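Local coordinates for protein putative branched-chain amino acid ABC transporter (Rhodospirillum rubrum ATCC 11170, PDB 3HUT) that probably binds a branched-chain amino acid or related ligand outside the cytoplasmic membrane and delivers it to an ABC transporter, at residues A[8-13]-A[58-63]; A[26-31]-A[46-51]. All blocks are in the same frame, centred on the assembly; numbering follows the deposited sequence.

Interaction 1. Residues A[8-13]-A[58-63]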
loop_
_atom_site.group_PDB
_atom_site.type_symbol
_atom_site.label_atom_id
_atom_site.label_comp_id
_atom_site.label_asym_id
_atom_site.label_seq_id
_atom_site.Cartn_x
_atom_site.Cartn_y
_atom_site.Cartn_z
ATOM N N GLY A 8 5.206 20.831 2.507
ATOM C CA GLY A 8 5.708 20.713 1.153
ATOM C C GLY A 8 5.237 19.382 0.609
ATOM O O GLY A 8 4.928 18.476 1.378
ATOM N N TYR A 9 5.140 19.259 -0.707
ATOM C CA TYR A 9 4.738 17.994 -1.298
ATOM C C TYR A 9 5.498 17.828 -2.603
ATOM O O TYR A 9 5.245 18.546 -3.568
ATOM C CB TYR A 9 3.224 17.968 -1.556
ATOM C CG TYR A 9 2.630 16.577 -1.724
ATOM C CD1 TYR A 9 1.283 16.337 -1.436
ATOM C CD2 TYR A 9 3.410 15.500 -2.155
ATOM C CE1 TYR A 9 0.728 15.059 -1.561
ATOM C CE2 TYR A 9 2.865 14.221 -2.284
ATOM C CZ TYR A 9 1.525 14.007 -1.982
ATOM O OH TYR A 9 0.989 12.741 -2.078
ATOM N N GLU A 10 6.463 16.913 -2.615
ATOM C CA GLU A 10 7.215 16.653 -3.831
ATOM C C GLU A 10 6.579 15.427 -4.475
ATOM O O GLU A 10 6.355 14.410 -3.812
ATOM C CB GLU A 10 8.700 16.404 -3.532
ATOM C CG GLU A 10 8.989 15.324 -2.493
ATOM C CD GLU A 10 10.477 15.038 -2.365
ATOM O OE1 GLU A 10 11.031 14.349 -3.248
ATOM O OE2 GLU A 10 11.100 15.514 -1.390
ATOM N N LEU A 11 6.267 15.544 -5.762
ATOM C CA LEU A 11 5.636 14.469 -6.518
ATOM C C LEU A 11 5.886 14.640 -8.015
ATOM O O LEU A 11 6.166 15.744 -8.491
ATOM C CB LEU A 11 4.125 14.440 -6.245
ATOM C CG LEU A 11 3.352 15.760 -6.107
ATOM C CD1 LEU A 11 3.786 16.761 -7.156
ATOM C CD2 LEU A 11 1.861 15.486 -6.214
ATOM N N PRO A 12 5.793 13.542 -8.775
ATOM C CA PRO A 12 6.017 13.590 -10.223
ATOM C C PRO A 12 4.825 14.076 -11.044
ATOM O O PRO A 12 3.801 13.401 -11.120
ATOM C CB PRO A 12 6.410 12.152 -10.549
ATOM C CG PRO A 12 5.585 11.358 -9.583
ATOM C CD PRO A 12 5.711 12.149 -8.295
ATOM N N LEU A 13 4.970 15.251 -11.658
ATOM C CA LEU A 13 3.920 15.824 -12.495
ATOM C C LEU A 13 4.353 15.833 -13.958
ATOM O O LEU A 13 3.596 16.221 -14.846
ATOM C CB LEU A 13 3.574 17.239 -12.037
ATOM C CG LEU A 13 2.916 17.287 -10.653
ATOM C CD1 LEU A 13 2.634 18.727 -10.261
ATOM C CD2 LEU A 13 1.621 16.462 -10.670
ATOM N N ASP A 58 18.026 13.702 -8.685
ATOM C CA ASP A 58 18.695 14.992 -8.570
ATOM C C ASP A 58 17.712 16.138 -8.384
ATOM O O ASP A 58 17.988 17.083 -7.649
ATOM C CB ASP A 58 19.579 15.258 -9.793
ATOM C CG ASP A 58 20.757 14.308 -9.874
ATOM O OD1 ASP A 58 21.414 14.090 -8.834
ATOM O OD2 ASP A 58 21.031 13.786 -10.974
ATOM N N GLN A 59 16.564 16.061 -9.048
ATOM C CA GLN A 59 15.565 17.116 -8.919
ATOM C C GLN A 59 14.982 17.084 -7.506
ATOM O O GLN A 59 14.734 18.126 -6.902
ATOM C CB GLN A 59 14.448 16.922 -9.947
ATOM C CG GLN A 59 13.427 18.049 -9.981
ATOM C CD GLN A 59 14.062 19.405 -10.229
ATOM O OE1 GLN A 59 14.235 20.199 -9.310
ATOM N NE2 GLN A 59 14.421 19.668 -11.476
ATOM N N ALA A 60 14.781 15.877 -6.989
ATOM C CA ALA A 60 14.232 15.695 -5.650
ATOM C C ALA A 60 15.185 16.281 -4.612
ATOM O O ALA A 60 14.759 16.817 -3.584
ATOM C CB ALA A 60 14.013 14.212 -5.381
ATOM N N ARG A 61 16.482 16.176 -4.879
ATOM C CA ARG A 61 17.470 16.709 -3.951
ATOM C C ARG A 61 17.432 18.231 -3.881
ATOM O O ARG A 61 17.525 18.807 -2.793
ATOM C CB ARG A 61 18.874 16.227 -4.333
ATOM C CG ARG A 61 19.074 14.735 -4.126
ATOM C CD ARG A 61 20.531 14.324 -4.288
ATOM N NE ARG A 61 20.685 12.876 -4.181
ATOM C CZ ARG A 61 20.723 12.044 -5.217
ATOM N NH1 ARG A 61 20.626 12.509 -6.457
ATOM N NH2 ARG A 61 20.842 10.740 -5.008
ATOM N N THR A 62 17.295 18.902 -5.021
ATOM C CA THR A 62 17.248 20.354 -4.962
ATOM C C THR A 62 15.911 20.774 -4.361
ATOM O O THR A 62 15.831 21.784 -3.665
ATOM C CB THR A 62 17.500 21.021 -6.355
ATOM O OG1 THR A 62 16.383 21.835 -6.726
ATOM C CG2 THR A 62 17.768 19.977 -7.406
ATOM N N ILE A 63 14.865 19.980 -4.588
ATOM C CA ILE A 63 13.561 20.291 -4.007
ATOM C C ILE A 63 13.666 20.211 -2.481
ATOM O O ILE A 63 13.162 21.082 -1.763
ATOM C CB ILE A 63 12.473 19.294 -4.460
ATOM C CG1 ILE A 63 12.203 19.453 -5.958
ATOM C CG2 ILE A 63 11.195 19.516 -3.651
ATOM C CD1 ILE A 63 11.707 20.824 -6.351
#

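Interaction 2. Residues A[26-31]-A[46-51]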
loop_
_atom_site.group_PDB
_atom_site.type_symbol
_atom_site.label_atom_id
_atom_site.label_comp_id
_atom_site.label_asym_id
_atom_site.label_seq_id
_atom_site.Cartn_x
_atom_site.Cartn_y
_atom_site.Cartn_z
ATOM N N GLU A 26 -4.967 15.176 -6.690
ATOM C CA GLU A 26 -6.423 15.122 -6.644
ATOM C C GLU A 26 -6.860 14.713 -5.237
ATOM O O GLU A 26 -7.757 15.313 -4.649
ATOM C CB GLU A 26 -6.956 14.117 -7.666
ATOM C CG GLU A 26 -6.695 14.501 -9.118
ATOM C CD GLU A 26 -7.366 13.558 -10.100
ATOM O OE1 GLU A 26 -7.306 12.329 -9.887
ATOM O OE2 GLU A 26 -7.949 14.044 -11.092
ATOM N N ALA A 27 -6.203 13.693 -4.698
ATOM C CA ALA A 27 -6.513 13.199 -3.364
ATOM C C ALA A 27 -6.136 14.227 -2.302
ATOM O O ALA A 27 -6.892 14.459 -1.355
ATOM C CB ALA A 27 -5.775 11.890 -3.112
ATOM N N ALA A 28 -4.967 14.841 -2.463
ATOM C CA ALA A 28 -4.491 15.845 -1.512
ATOM C C ALA A 28 -5.490 16.984 -1.360
ATOM O O ALA A 28 -5.828 17.391 -0.245
ATOM C CB ALA A 28 -3.145 16.401 -1.967
ATOM N N ARG A 29 -5.955 17.493 -2.492
ATOM C CA ARG A 29 -6.911 18.592 -2.520
ATOM C C ARG A 29 -8.175 18.272 -1.723
ATOM O O ARG A 29 -8.650 19.092 -0.941
ATOM C CB ARG A 29 -7.261 18.911 -3.979
ATOM C CG ARG A 29 -8.537 19.713 -4.201
ATOM C CD ARG A 29 -8.400 21.172 -3.803
ATOM N NE ARG A 29 -9.522 21.961 -4.314
ATOM C CZ ARG A 29 -9.706 23.255 -4.074
ATOM N NH1 ARG A 29 -8.840 23.922 -3.321
ATOM N NH2 ARG A 29 -10.755 23.885 -4.590
ATOM N N LEU A 30 -8.716 17.076 -1.924
ATOM C CA LEU A 30 -9.932 16.668 -1.225
ATOM C C LEU A 30 -9.728 16.660 0.292
ATOM O O LEU A 30 -10.530 17.215 1.041
ATOM C CB LEU A 30 -10.355 15.277 -1.695
ATOM C CG LEU A 30 -11.783 14.821 -1.393
ATOM C CD1 LEU A 30 -12.774 15.768 -2.048
ATOM C CD2 LEU A 30 -11.986 13.412 -1.930
ATOM N N GLN A 31 -8.651 16.023 0.736
ATOM C CA GLN A 31 -8.332 15.928 2.159
ATOM C C GLN A 31 -8.064 17.304 2.782
ATOM O O GLN A 31 -8.620 17.648 3.831
ATOM C CB GLN A 31 -7.106 15.031 2.341
ATOM C CG GLN A 31 -6.805 14.603 3.775
ATOM C CD GLN A 31 -7.835 13.633 4.336
ATOM O OE1 GLN A 31 -8.874 14.042 4.865
ATOM N NE2 GLN A 31 -7.554 12.335 4.214
ATOM N N VAL A 46 -4.125 25.305 6.710
ATOM C CA VAL A 46 -2.904 24.667 6.253
ATOM C C VAL A 46 -2.909 24.716 4.736
ATOM O O VAL A 46 -3.947 24.520 4.108
ATOM C CB VAL A 46 -2.829 23.181 6.679
ATOM C CG1 VAL A 46 -1.512 22.577 6.207
ATOM C CG2 VAL A 46 -2.961 23.052 8.188
ATOM N N ASP A 47 -1.754 24.993 4.148
ATOM C CA ASP A 47 -1.661 25.029 2.696
ATOM C C ASP A 47 -0.517 24.128 2.276
ATOM O O ASP A 47 0.420 23.909 3.040
ATOM C CB ASP A 47 -1.426 26.453 2.197
ATOM C CG ASP A 47 -1.611 26.579 0.695
ATOM O OD1 ASP A 47 -2.547 25.944 0.157
ATOM O OD2 ASP A 47 -0.830 27.316 0.056
ATOM N N ILE A 48 -0.605 23.594 1.065
ATOM C CA ILE A 48 0.432 22.713 0.557
ATOM C C ILE A 48 1.183 23.341 -0.615
ATOM O O ILE A 48 0.584 23.872 -1.555
ATOM C CB ILE A 48 -0.157 21.353 0.105
ATOM C CG1 ILE A 48 -0.660 20.574 1.326
ATOM C CG2 ILE A 48 0.890 20.555 -0.653
ATOM C CD1 ILE A 48 -1.360 19.272 0.983
ATOM N N LEU A 49 2.504 23.285 -0.533
ATOM C CA LEU A 49 3.365 23.802 -1.581
ATOM C C LEU A 49 3.863 22.584 -2.354
ATOM O O LEU A 49 4.642 21.779 -1.837
ATOM C CB LEU A 49 4.541 24.563 -0.964
ATOM C CG LEU A 49 5.462 25.354 -1.899
ATOM C CD1 LEU A 49 6.366 26.269 -1.067
ATOM C CD2 LEU A 49 6.284 24.403 -2.747
ATOM N N TYR A 50 3.392 22.443 -3.585
ATOM C CA TYR A 50 3.781 21.328 -4.439
ATOM C C TYR A 50 5.045 21.634 -5.229
ATOM O O TYR A 50 5.327 22.787 -5.548
ATOM C CB TYR A 50 2.660 21.019 -5.430
ATOM C CG TYR A 50 1.386 20.540 -4.788
ATOM C CD1 TYR A 50 1.214 19.198 -4.456
ATOM C CD2 TYR A 50 0.351 21.430 -4.508
ATOM C CE1 TYR A 50 0.038 18.752 -3.861
ATOM C CE2 TYR A 50 -0.831 20.995 -3.910
ATOM C CZ TYR A 50 -0.979 19.651 -3.592
ATOM O OH TYR A 50 -2.153 19.205 -3.024
ATOM N N ALA A 51 5.797 20.586 -5.549
ATOM C CA ALA A 51 7.019 20.726 -6.337
ATOM C C ALA A 51 7.133 19.511 -7.254
ATOM O O ALA A 51 7.044 18.368 -6.794
ATOM C CB ALA A 51 8.237 20.817 -5.422
#

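Interaction 1. Residues A[8-13]-A[58-63]
E10 on strand 8-11 reaches across to A60 and I63, one turn apart on helix 58-63, and its side chain makes every contact between the two segments. Its base and its tip do different jobs. At the base, E10 CB lies 4.0 Å from I63 CG2, the branch of the isoleucine that stands anti to its own backbone N. The other branch, CG1, carries CD1 on to A51 of the adjacent strand, so I63 spans two strands of the sheet. At the tip, E10 OE1 comes 3.7 Å from A60 CB, a van der Waals contact between a carboxylate oxygen and a methyl. The torsions explain this reach: CG sits between the backbone N and the carbonyl carbon (chi1 53°), and from there the chain runs extended (chi2 174°), carrying the carboxylate out toward the helix, to the methyl of A60. One oxygen of this buried carboxylate is held elsewhere: OE2 is hydrogen-bonded to Y92 OH on helix 82-95. D79 OD2 lies close to OE1, a like-charged neighbour that would be expected to raise the pKa of one of the two acids. The helix thus offers E10 only hydrocarbon, packing against the stem and one oxygen of a carboxylate whose other oxygen is hydrogen-bonded to Y92.

Interaction 2. Residues A[26-31]-A[46-51]
A28 and Y50 meet where helix 26-31 packs on strand 46-51: the methyl of A28 stands at the edge of the tyrosine ring, near its plane, at the hydroxyl end. The gap from A28 CB to Y50 OH is 3.2 Å, close for a methyl and an oxygen, while A28 CB to Y50 CZ is a more relaxed 4.2 Å. The ring gets there because Y50 CG lies anti to its carbonyl carbon, beside the backbone N (chi1 -64°), with the ring turned across that bond (chi2 -84°). From this position the phenol extends toward the helix. I48, two residues earlier and on the same side of the strand, lies against one face of the ring: its CG2 stands 3.5 Å from the plane of the Y50 ring, over the centre, a CH-pi arrangement. The other arm of I48 runs on to the helix, where CD1 comes 4.5 Å from A28 CB, so both strand residues converge on one alanine. Helix and strand run almost antiparallel, at 166°, with their axes 10.2 Å apart, the usual packing of a helix on its sheet within a beta-alpha-beta unit. V286 of helix 277-296 also touches A28. The phenol meets the helix at the small methyl of A28, hydroxyl end first, and what joins the two segments is van der Waals packing, with the tyrosine ring steadied by I48.

Overall arrangement
Both contacts sit on the five-stranded parallel sheet of one lobe of this periplasmic-binding-protein fold, with their centres 14 Å apart. Strand 5-11, helix 18-37, strand 46-52 and helix 57-69 follow one another along the chain, and interaction 2 is nested within the loop that interaction 1 closes. The two strands are neighbours: Y9 N to L49 O (2.8 Å) and Y9 O to A51 N (2.9 Å) are probable hydrogen bonds. Interaction 2 packs helix 18-37 against edge strand 46-52, and interaction 1 sets helix 57-69 on strand 5-11. With Y9 turned to helix 18-37 and E10 to helix 57-69, the helices cover opposite faces of the sheet, as in an alpha/beta/alpha sandwich.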